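S-M checkpoint control protein rad4 (Schizosaccharomyces pombe, PDB 4BMD) is an essential adaptor in DNA replication and the S-M checkpoint, and is represented here by its third and fourth BRCT domains. Local coordinates at residues F18-E22 and L64-S68; E91-A95 and W180-Q184; H57-D62 and P97-P101. One frame throughout, in Å; residues are numbered along the deposited sequence.

Interaction 1: residues F18-E22 and L64-S68; sequences FYLYE and LPIFS
Leu-64 meets the ring of Tyr-21 with one methyl: its CD2 lies 3.9 Å from Tyr-21 CE2, the two side chains running antiparallel alongside each other. Pro-65 comes at the same ring from its phenol end. The pyrrolidine carbons CD and CG sit against CZ and the hydroxyl, Pro-65 CD lying 3.3 Å from Tyr-21 OH, a van der Waals contact of ring methylenes with the hydroxyl oxygen. Tyr-21 reaches this far because its CG is anti to the backbone N (chi1 178°), which sends the ring toward the 64-68 loop. Here the first strand of BRCT3, 17-20, in the four-stranded parallel sheet of order 2-1-3-4, ends and the chain continues as loop, and the loop between strands 52-55 and 71-73 folds back over its side chains. Phe-67 then lays the rim of its ring against both tyrosines. Its CZ stands 3.9 Å from Tyr-21 CG, over one face of the ring and toward its rim, in an edge-to-face pair with planes at 80°. The opposite face of Tyr-21 carries CG of Glu-22. The adjoining rim carbon, Phe-67 CE1, lies 3.9 Å from Tyr-19 CE2, and Val-53 of strand 52-55 also packs on Phe-67.

Interaction 2: residues E91-A95 and W180-Q184; sequences EHALA and WNIIQ
His-92 brings the carbon corner of its imidazole to the far end of the Trp-180 indole, with His-92 CE1 3.8 Å from Trp-180 CH2. The two rings meet obliquely, their planes 80° apart. His-92 is steadied from its own segment: the backbone N of Leu-94 donates to His-92 ND1 over 3.1 Å at 160°, the donor lying 19° out of the imidazole plane. This bond fixes the ring's rotation and sets CE1 and NE2 toward the tryptophan.

Ala-93 points its methyl at the helix: Ala-93 CB is 4.1 Å from Ile-183 CG2 and also meets the aliphatic CG of Gln-184, with Trp-180 CE3 slightly farther off. Leu-94 completes the row by lying across the rim of the indole: its CG is 3.8 Å from Trp-180 CZ3, and its CD1 sits in the ring plane beside CZ3 and CH2. Trp-180 extends from helix 177-185 with CG anti to its carbonyl carbon, which carries the six-membered ring to the linker segment.

The contact thus joins the chain leaving BRCT3 to the last helix of BRCT4, consistent with the packing between the two domains of a tandem BRCT pair. Leu-125 of helix 119-131 packs on Trp-180, and Ala-128 on Leu-94. A MES molecule, probably from the crystallisation liquor, lies beside Trp-180 and accepts a hydrogen bond from Ala-93 N. Across the two segments the chemistry is apolar and aromatic, so the domains are held here by shape and van der Waals packing, while His-92 ND1 is satisfied within its own segment.

Interaction 3: residues H57-D62 and P97-P101; sequences HYFPVD and PFFRP
Val-61 and Phe-99 are joined by a single backbone hydrogen bond, Val-61 N to Phe-99 O, 3.0 Å long and nearly straight at 168°. The same carbonyl oxygen is approached by the CA-H of Pro-60, with Pro-60 CA 3.4 Å from Phe-99 O, so one acceptor draws in two consecutive residues. Around this link Val-61 splits its branches. Methyl CG2 packs on the backbone of 97-99, Val-61 CG2 coming nearest to Phe-99 O at 3.3 Å, whereas CG1 lies over one face of the Arg-100 guanidinium, a tentative contact because Arg-100 has two conformers.

Phe-99 has its CG anti to the backbone N (chi1 177°), and the ring lies against the loop, Phe-99 CD2 being 3.2 Å from Tyr-58 O. The carbonyl oxygen of His-57 sits over a face of the Phe-98 ring. Pro-60 CB and Pro-101 CD pack 4.0 Å apart. One residue on, Asp-62 OD1 rests 3.6 Å from Pro-101 CD.

Farther out, Phe-98 is backed by Ala-128 and Ile-131 of helix 119-131. The histidine is positioned by a hydrogen bond between His-57 ND1 and Glu-74 OE2 and by stacking on Trp-75. The loop after strand 52-55 of BRCT3 is thereby fastened to the interdomain linker. With one hydrogen bond amid proline and aromatic packing, the attachment is largely apolar.

Overall arrangement
From the N terminus, strand 17-20 opens interaction 1, which closes when the loop following strand 52-55 returns at 64-68. Within that loop, 57-62 has already begun interaction 3, so the two contacts cross; they touch where Phe-59 meets Leu-64, Glu-22 and Tyr-21. The linker after helix 74-82 then supplies 91-95 and 97-101 in turn. Interaction 3 closes at 97-101, inside the long span that interaction 2 closes only at helix 177-185, so these two also cross, meeting where Ile-183 packs on Phe-98. Interaction 1 stays within BRCT3, interaction 3 binds its loop to the linker, and interaction 2 ties the linker to BRCT4.

Interaction 1: residues F18-E22 and L64-S68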
loop_
_atom_site.group_PDB
_atom_site.type_symbol
_atom_site.label_atom_id
_atom_site.label_comp_id
_atom_site.label_asym_id
_atom_site.label_seq_id
_atom_site.Cartn_x
_atom_site.Cartn_y
_atom_site.Cartn_z
ATOM N N PHE A 18 -5.824 7.334 -19.405
ATOM C CA PHE A 18 -5.445 7.663 -18.037
ATOM C C PHE A 18 -5.137 9.145 -17.860
ATOM O O PHE A 18 -4.642 9.804 -18.774
ATOM C CB PHE A 18 -4.240 6.823 -17.601
ATOM C CG PHE A 18 -4.516 5.348 -17.554
ATOM C CD1 PHE A 18 -4.341 4.560 -18.680
ATOM C CD2 PHE A 18 -4.949 4.748 -16.383
ATOM C CE1 PHE A 18 -4.594 3.202 -18.639
ATOM C CE2 PHE A 18 -5.205 3.391 -16.337
ATOM C CZ PHE A 18 -5.027 2.616 -17.467
ATOM N N TYR A 19 -5.434 9.656 -16.671
ATOM C CA TYR A 19 -5.154 11.042 -16.320
ATOM C C TYR A 19 -4.212 11.078 -15.121
ATOM O O TYR A 19 -4.586 10.688 -14.016
ATOM C CB TYR A 19 -6.460 11.773 -16.003
ATOM C CG TYR A 19 -6.297 13.164 -15.424
ATOM C CD1 TYR A 19 -6.166 14.271 -16.251
ATOM C CD2 TYR A 19 -6.303 13.370 -14.048
ATOM C CE1 TYR A 19 -6.028 15.544 -15.724
ATOM C CE2 TYR A 19 -6.166 14.637 -13.514
ATOM C CZ TYR A 19 -6.028 15.720 -14.355
ATOM O OH TYR A 19 -5.894 16.983 -13.823
ATOM N N LEU A 20 -2.986 11.542 -15.347
ATOM C CA LEU A 20 -1.972 11.575 -14.300
ATOM C C LEU A 20 -1.992 12.913 -13.568
ATOM O O LEU A 20 -1.813 13.966 -14.179
ATOM C CB LEU A 20 -0.586 11.319 -14.894
ATOM C CG LEU A 20 -0.488 10.149 -15.878
ATOM C CD1 LEU A 20 0.941 9.982 -16.371
ATOM C CD2 LEU A 20 -1.000 8.858 -15.254
ATOM N N TYR A 21 -2.202 12.866 -12.256
ATOM C CA TYR A 21 -2.381 14.081 -11.467
ATOM C C TYR A 21 -1.202 14.390 -10.548
ATOM O O TYR A 21 -0.834 13.576 -9.705
ATOM C CB TYR A 21 -3.669 13.987 -10.646
ATOM C CG TYR A 21 -3.926 15.186 -9.763
ATOM C CD1 TYR A 21 -4.423 16.371 -10.295
ATOM C CD2 TYR A 21 -3.683 15.130 -8.397
ATOM C CE1 TYR A 21 -4.665 17.469 -9.490
ATOM C CE2 TYR A 21 -3.924 16.222 -7.583
ATOM C CZ TYR A 21 -4.413 17.388 -8.135
ATOM O OH TYR A 21 -4.652 18.477 -7.328
ATOM N N GLU A 22 -0.626 15.578 -10.723
ATOM C CA GLU A 22 0.445 16.089 -9.863
ATOM C C GLU A 22 1.646 15.160 -9.695
ATOM O O GLU A 22 2.224 15.075 -8.612
ATOM C CB GLU A 22 -0.105 16.491 -8.491
ATOM C CG GLU A 22 -0.965 17.743 -8.513
ATOM C CD GLU A 22 -0.212 18.959 -9.017
ATOM O OE1 GLU A 22 0.694 19.437 -8.301
ATOM O OE2 GLU A 22 -0.526 19.435 -10.128
ATOM N N LEU A 64 -6.390 16.175 -1.944
ATOM C CA LEU A 64 -6.908 15.776 -3.247
ATOM C C LEU A 64 -8.197 16.507 -3.602
ATOM O O LEU A 64 -9.091 16.644 -2.768
ATOM C CB LEU A 64 -7.145 14.265 -3.297
ATOM C CG LEU A 64 -5.919 13.380 -3.512
ATOM C CD1 LEU A 64 -6.319 11.914 -3.499
ATOM C CD2 LEU A 64 -5.234 13.738 -4.818
ATOM N N PRO A 65 -8.297 16.976 -4.853
ATOM C CA PRO A 65 -9.535 17.575 -5.355
ATOM C C PRO A 65 -10.599 16.508 -5.574
ATOM O O PRO A 65 -10.329 15.323 -5.385
ATOM C CB PRO A 65 -9.111 18.172 -6.699
ATOM C CG PRO A 65 -7.959 17.338 -7.129
ATOM C CD PRO A 65 -7.227 16.987 -5.866
ATOM N N ILE A 66 -11.796 16.928 -5.968
ATOM C CA ILE A 66 -12.876 15.991 -6.241
ATOM C C ILE A 66 -12.768 15.457 -7.664
ATOM O O ILE A 66 -12.653 16.225 -8.618
ATOM C CB ILE A 66 -14.254 16.648 -6.049
ATOM C CG1 ILE A 66 -14.347 17.304 -4.669
ATOM C CG2 ILE A 66 -15.364 15.624 -6.238
ATOM C CD1 ILE A 66 -15.650 18.038 -4.426
ATOM N N PHE A 67 -12.797 14.136 -7.802
ATOM C CA PHE A 67 -12.745 13.510 -9.116
ATOM C C PHE A 67 -14.034 12.754 -9.416
ATOM O O PHE A 67 -14.492 11.944 -8.611
ATOM C CB PHE A 67 -11.551 12.556 -9.222
ATOM C CG PHE A 67 -10.218 13.248 -9.246
ATOM C CD1 PHE A 67 -9.769 13.877 -10.395
ATOM C CD2 PHE A 67 -9.408 13.258 -8.123
ATOM C CE1 PHE A 67 -8.540 14.511 -10.421
ATOM C CE2 PHE A 67 -8.178 13.889 -8.143
ATOM C CZ PHE A 67 -7.745 14.516 -9.293
ATOM N N SER A 68 -14.615 13.024 -10.581
ATOM C CA SER A 68 -15.815 12.320 -11.014
ATOM C C SER A 68 -15.436 11.065 -11.792
ATOM O O SER A 68 -16.152 10.641 -12.698
ATOM C CB SER A 68 -16.694 13.234 -11.868
ATOM O OG SER A 68 -17.086 14.386 -11.140
#

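Interaction 2: residues E91-A95 and W180-Q184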
loop_
_atom_site.group_PDB
_atom_site.type_symbol
_atom_site.label_atom_id
_atom_site.label_comp_id
_atom_site.label_asym_id
_atom_site.label_seq_id
_atom_site.Cartn_x
_atom_site.Cartn_y
_atom_site.Cartn_z
ATOM N N GLU A 91 -10.252 -3.400 -4.640
ATOM C CA GLU A 91 -9.757 -4.737 -4.324
ATOM C C GLU A 91 -8.567 -4.726 -3.365
ATOM O O GLU A 91 -8.347 -5.692 -2.634
ATOM C CB GLU A 91 -9.408 -5.506 -5.601
ATOM C CG GLU A 91 -10.602 -5.774 -6.503
ATOM C CD GLU A 91 -10.291 -6.776 -7.598
ATOM O OE1 GLU A 91 -9.314 -7.539 -7.448
ATOM O OE2 GLU A 91 -11.023 -6.800 -8.609
ATOM N N HIS A 92 -7.802 -3.639 -3.367
ATOM C CA HIS A 92 -6.669 -3.517 -2.454
ATOM C C HIS A 92 -6.526 -2.100 -1.902
ATOM O O HIS A 92 -6.554 -1.123 -2.650
ATOM C CB HIS A 92 -5.370 -3.963 -3.127
ATOM C CG HIS A 92 -4.296 -4.348 -2.158
ATOM N ND1 HIS A 92 -3.518 -3.420 -1.499
ATOM C CD2 HIS A 92 -3.877 -5.562 -1.728
ATOM C CE1 HIS A 92 -2.665 -4.047 -0.709
ATOM N NE2 HIS A 92 -2.862 -5.347 -0.830
ATOM N N ALA A 93 -6.361 -2.005 -0.586
ATOM C CA ALA A 93 -6.335 -0.720 0.108
ATOM C C ALA A 93 -5.153 0.165 -0.284
ATOM O O ALA A 93 -5.224 1.389 -0.170
ATOM C CB ALA A 93 -6.355 -0.939 1.615
ATOM N N LEU A 94 -4.069 -0.453 -0.741
ATOM C CA LEU A 94 -2.868 0.294 -1.103
ATOM C C LEU A 94 -2.911 0.798 -2.544
ATOM O O LEU A 94 -2.063 1.587 -2.958
ATOM C CB LEU A 94 -1.614 -0.557 -0.878
ATOM C CG LEU A 94 -1.303 -0.939 0.571
ATOM C CD1 LEU A 94 -0.051 -1.796 0.646
ATOM C CD2 LEU A 94 -1.154 0.302 1.435
ATOM N N ALA A 95 -3.901 0.341 -3.304
ATOM C CA ALA A 95 -4.037 0.742 -4.700
ATOM C C ALA A 95 -4.831 2.040 -4.825
ATOM O O ALA A 95 -4.948 2.609 -5.909
ATOM C CB ALA A 95 -4.688 -0.367 -5.511
ATOM N N TRP A 180 -4.744 -2.592 7.990
ATOM C CA TRP A 180 -5.709 -2.302 6.934
ATOM C C TRP A 180 -6.832 -1.414 7.461
ATOM O O TRP A 180 -7.318 -0.531 6.755
ATOM C CB TRP A 180 -6.296 -3.584 6.332
ATOM C CG TRP A 180 -5.300 -4.517 5.687
ATOM C CD1 TRP A 180 -5.244 -5.874 5.838
ATOM C CD2 TRP A 180 -4.231 -4.171 4.791
ATOM N NE1 TRP A 180 -4.214 -6.393 5.093
ATOM C CE2 TRP A 180 -3.575 -5.369 4.443
ATOM C CE3 TRP A 180 -3.766 -2.968 4.250
ATOM C CZ2 TRP A 180 -2.478 -5.398 3.583
ATOM C CZ3 TRP A 180 -2.675 -2.999 3.397
ATOM C CH2 TRP A 180 -2.045 -4.206 3.072
ATOM N N ASN A 181 -7.238 -1.651 8.705
ATOM C CA ASN A 181 -8.270 -0.839 9.340
ATOM C C ASN A 181 -7.829 0.609 9.510
ATOM O O ASN A 181 -8.625 1.530 9.342
ATOM C CB ASN A 181 -8.671 -1.427 10.694
ATOM C CG ASN A 181 -9.380 -2.760 10.563
ATOM O OD1 ASN A 181 -10.010 -3.044 9.544
ATOM N ND2 ASN A 181 -9.281 -3.587 11.598
ATOM N N ILE A 182 -6.558 0.804 9.844
ATOM C CA ILE A 182 -5.999 2.145 9.979
ATOM C C ILE A 182 -5.944 2.843 8.622
ATOM O O ILE A 182 -6.334 4.004 8.494
ATOM C CB ILE A 182 -4.590 2.107 10.604
ATOM C CG1 ILE A 182 -4.665 1.593 12.044
ATOM C CG2 ILE A 182 -3.942 3.485 10.564
ATOM C CD1 ILE A 182 -3.335 1.592 12.762
ATOM N N ILE A 183 -5.464 2.123 7.613
ATOM C CA ILE A 183 -5.368 2.651 6.255
ATOM C C ILE A 183 -6.736 3.042 5.705
ATOM O O ILE A 183 -6.912 4.141 5.177
ATOM C CB ILE A 183 -4.723 1.622 5.303
ATOM C CG1 ILE A 183 -3.263 1.384 5.682
ATOM C CG2 ILE A 183 -4.818 2.092 3.863
ATOM C CD1 ILE A 183 -2.400 2.610 5.550
ATOM N N GLN A 184 -7.700 2.139 5.839
ATOM C CA GLN A 184 -9.034 2.347 5.285
ATOM C C GLN A 184 -9.821 3.431 6.017
ATOM O O GLN A 184 -10.487 4.249 5.386
ATOM C CB GLN A 184 -9.819 1.034 5.273
ATOM C CG GLN A 184 -9.305 0.018 4.265
ATOM C CD GLN A 184 -10.053 -1.298 4.328
ATOM O OE1 GLN A 184 -9.845 -2.100 5.240
ATOM N NE2 GLN A 184 -10.931 -1.528 3.360
#

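Interaction 3: residues H57-D62 and P97-P101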
loop_
_atom_site.group_PDB
_atom_site.type_symbol
_atom_site.label_atom_id
_atom_site.label_comp_id
_atom_site.label_asym_id
_atom_site.label_seq_id
_atom_site.Cartn_x
_atom_site.Cartn_y
_atom_site.Cartn_z
ATOM N N HIS A 57 1.291 7.777 -4.858
ATOM C CA HIS A 57 0.954 7.061 -3.628
ATOM C C HIS A 57 1.252 7.874 -2.371
ATOM O O HIS A 57 0.669 7.633 -1.314
ATOM C CB HIS A 57 1.692 5.720 -3.568
ATOM C CG HIS A 57 3.176 5.852 -3.424
ATOM N ND1 HIS A 57 4.037 5.789 -4.498
ATOM C CD2 HIS A 57 3.953 6.044 -2.330
ATOM C CE1 HIS A 57 5.280 5.936 -4.073
ATOM N NE2 HIS A 57 5.256 6.094 -2.761
ATOM N N TYR A 58 2.161 8.837 -2.492
ATOM C CA TYR A 58 2.582 9.647 -1.354
ATOM C C TYR A 58 1.784 10.940 -1.230
ATOM O O TYR A 58 2.009 11.730 -0.313
ATOM C CB TYR A 58 4.076 9.963 -1.451
ATOM C CG TYR A 58 4.494 10.519 -2.793
ATOM C CD1 TYR A 58 4.420 11.881 -3.057
ATOM C CD2 TYR A 58 4.965 9.684 -3.796
ATOM C CE1 TYR A 58 4.801 12.392 -4.282
ATOM C CE2 TYR A 58 5.349 10.185 -5.024
ATOM C CZ TYR A 58 5.264 11.541 -5.262
ATOM O OH TYR A 58 5.644 12.045 -6.484
ATOM N N PHE A 59 0.856 11.156 -2.155
ATOM C CA PHE A 59 0.048 12.370 -2.149
ATOM C C PHE A 59 -1.010 12.306 -1.049
ATOM O O PHE A 59 -1.772 11.343 -0.973
ATOM C CB PHE A 59 -0.619 12.573 -3.512
ATOM C CG PHE A 59 -1.015 13.997 -3.790
ATOM C CD1 PHE A 59 -2.179 14.525 -3.257
ATOM C CD2 PHE A 59 -0.222 14.806 -4.589
ATOM C CE1 PHE A 59 -2.545 15.834 -3.512
ATOM C CE2 PHE A 59 -0.581 16.115 -4.848
ATOM C CZ PHE A 59 -1.744 16.631 -4.309
ATOM N N PRO A 60 -1.053 13.338 -0.191
ATOM C CA PRO A 60 -2.008 13.417 0.921
ATOM C C PRO A 60 -3.455 13.389 0.438
ATOM O O PRO A 60 -3.839 14.206 -0.399
ATOM C CB PRO A 60 -1.692 14.774 1.556
ATOM C CG PRO A 60 -0.286 15.059 1.164
ATOM C CD PRO A 60 -0.138 14.490 -0.213
ATOM N N VAL A 61 -4.240 12.457 0.969
ATOM C CA VAL A 61 -5.638 12.294 0.580
ATOM C C VAL A 61 -6.434 13.577 0.792
ATOM O O VAL A 61 -7.251 13.962 -0.045
ATOM C CB VAL A 61 -6.304 11.154 1.377
ATOM C CG1 VAL A 61 -7.761 10.993 0.971
ATOM C CG2 VAL A 61 -5.544 9.853 1.176
ATOM N N ASP A 62 -6.175 14.242 1.912
ATOM C CA ASP A 62 -6.899 15.451 2.288
ATOM C C ASP A 62 -6.675 16.616 1.322
ATOM O O ASP A 62 -7.491 17.535 1.252
ATOM C CB ASP A 62 -6.524 15.859 3.714
ATOM C CG ASP A 62 -5.068 15.575 4.037
ATOM O OD1 ASP A 62 -4.757 14.423 4.413
ATOM O OD2 ASP A 62 -4.237 16.500 3.915
ATOM N N PRO A 97 -5.574 6.071 -3.018
ATOM C CA PRO A 97 -4.944 7.079 -2.163
ATOM C C PRO A 97 -5.222 6.771 -0.697
ATOM O O PRO A 97 -6.382 6.594 -0.320
ATOM C CB PRO A 97 -5.653 8.370 -2.573
ATOM C CG PRO A 97 -6.047 8.139 -3.986
ATOM C CD PRO A 97 -6.403 6.681 -4.072
ATOM N N PHE A 98 -4.170 6.693 0.111
ATOM C CA PHE A 98 -4.314 6.289 1.504
ATOM C C PHE A 98 -3.528 7.178 2.454
ATOM O O PHE A 98 -3.841 7.257 3.641
ATOM C CB PHE A 98 -3.871 4.832 1.683
ATOM C CG PHE A 98 -2.432 4.584 1.317
ATOM C CD1 PHE A 98 -1.417 4.797 2.239
ATOM C CD2 PHE A 98 -2.096 4.127 0.054
ATOM C CE1 PHE A 98 -0.096 4.570 1.902
ATOM C CE2 PHE A 98 -0.775 3.895 -0.286
ATOM C CZ PHE A 98 0.225 4.118 0.639
ATOM N N PHE A 99 -2.499 7.839 1.933
ATOM C CA PHE A 99 -1.580 8.585 2.786
ATOM C C PHE A 99 -2.202 9.801 3.468
ATOM O O PHE A 99 -2.766 10.679 2.818
ATOM C CB PHE A 99 -0.327 9.009 2.021
ATOM C CG PHE A 99 0.615 9.845 2.837
ATOM C CD1 PHE A 99 1.339 9.280 3.874
ATOM C CD2 PHE A 99 0.768 11.196 2.578
ATOM C CE1 PHE A 99 2.201 10.045 4.634
ATOM C CE2 PHE A 99 1.631 11.966 3.335
ATOM C CZ PHE A 99 2.348 11.389 4.363
ATOM N N ARG A 100 -2.084 9.830 4.790
ATOM C CA ARG A 100 -2.541 10.959 5.588
ATOM C C ARG A 100 -1.448 11.378 6.565
ATOM O O ARG A 100 -1.050 10.598 7.430
ATOM C CB ARG A 100 -3.819 10.600 6.350
ATOM C CG ARG A 100 -5.043 10.413 5.469
ATOM C CD ARG A 100 -6.261 10.037 6.299
ATOM N NE ARG A 100 -7.489 10.029 5.508
ATOM C CZ ARG A 100 -7.939 8.973 4.838
ATOM N NH1 ARG A 100 -7.263 7.834 4.858
ATOM N NH2 ARG A 100 -9.066 9.056 4.145
ATOM N N PRO A 101 -0.954 12.618 6.426
ATOM C CA PRO A 101 0.115 13.157 7.277
ATOM C C PRO A 101 -0.223 13.132 8.768
ATOM O O PRO A 101 0.685 13.176 9.598
ATOM C CB PRO A 101 0.248 14.603 6.792
ATOM C CG PRO A 101 -0.221 14.564 5.379
ATOM C CD PRO A 101 -1.339 13.566 5.364
#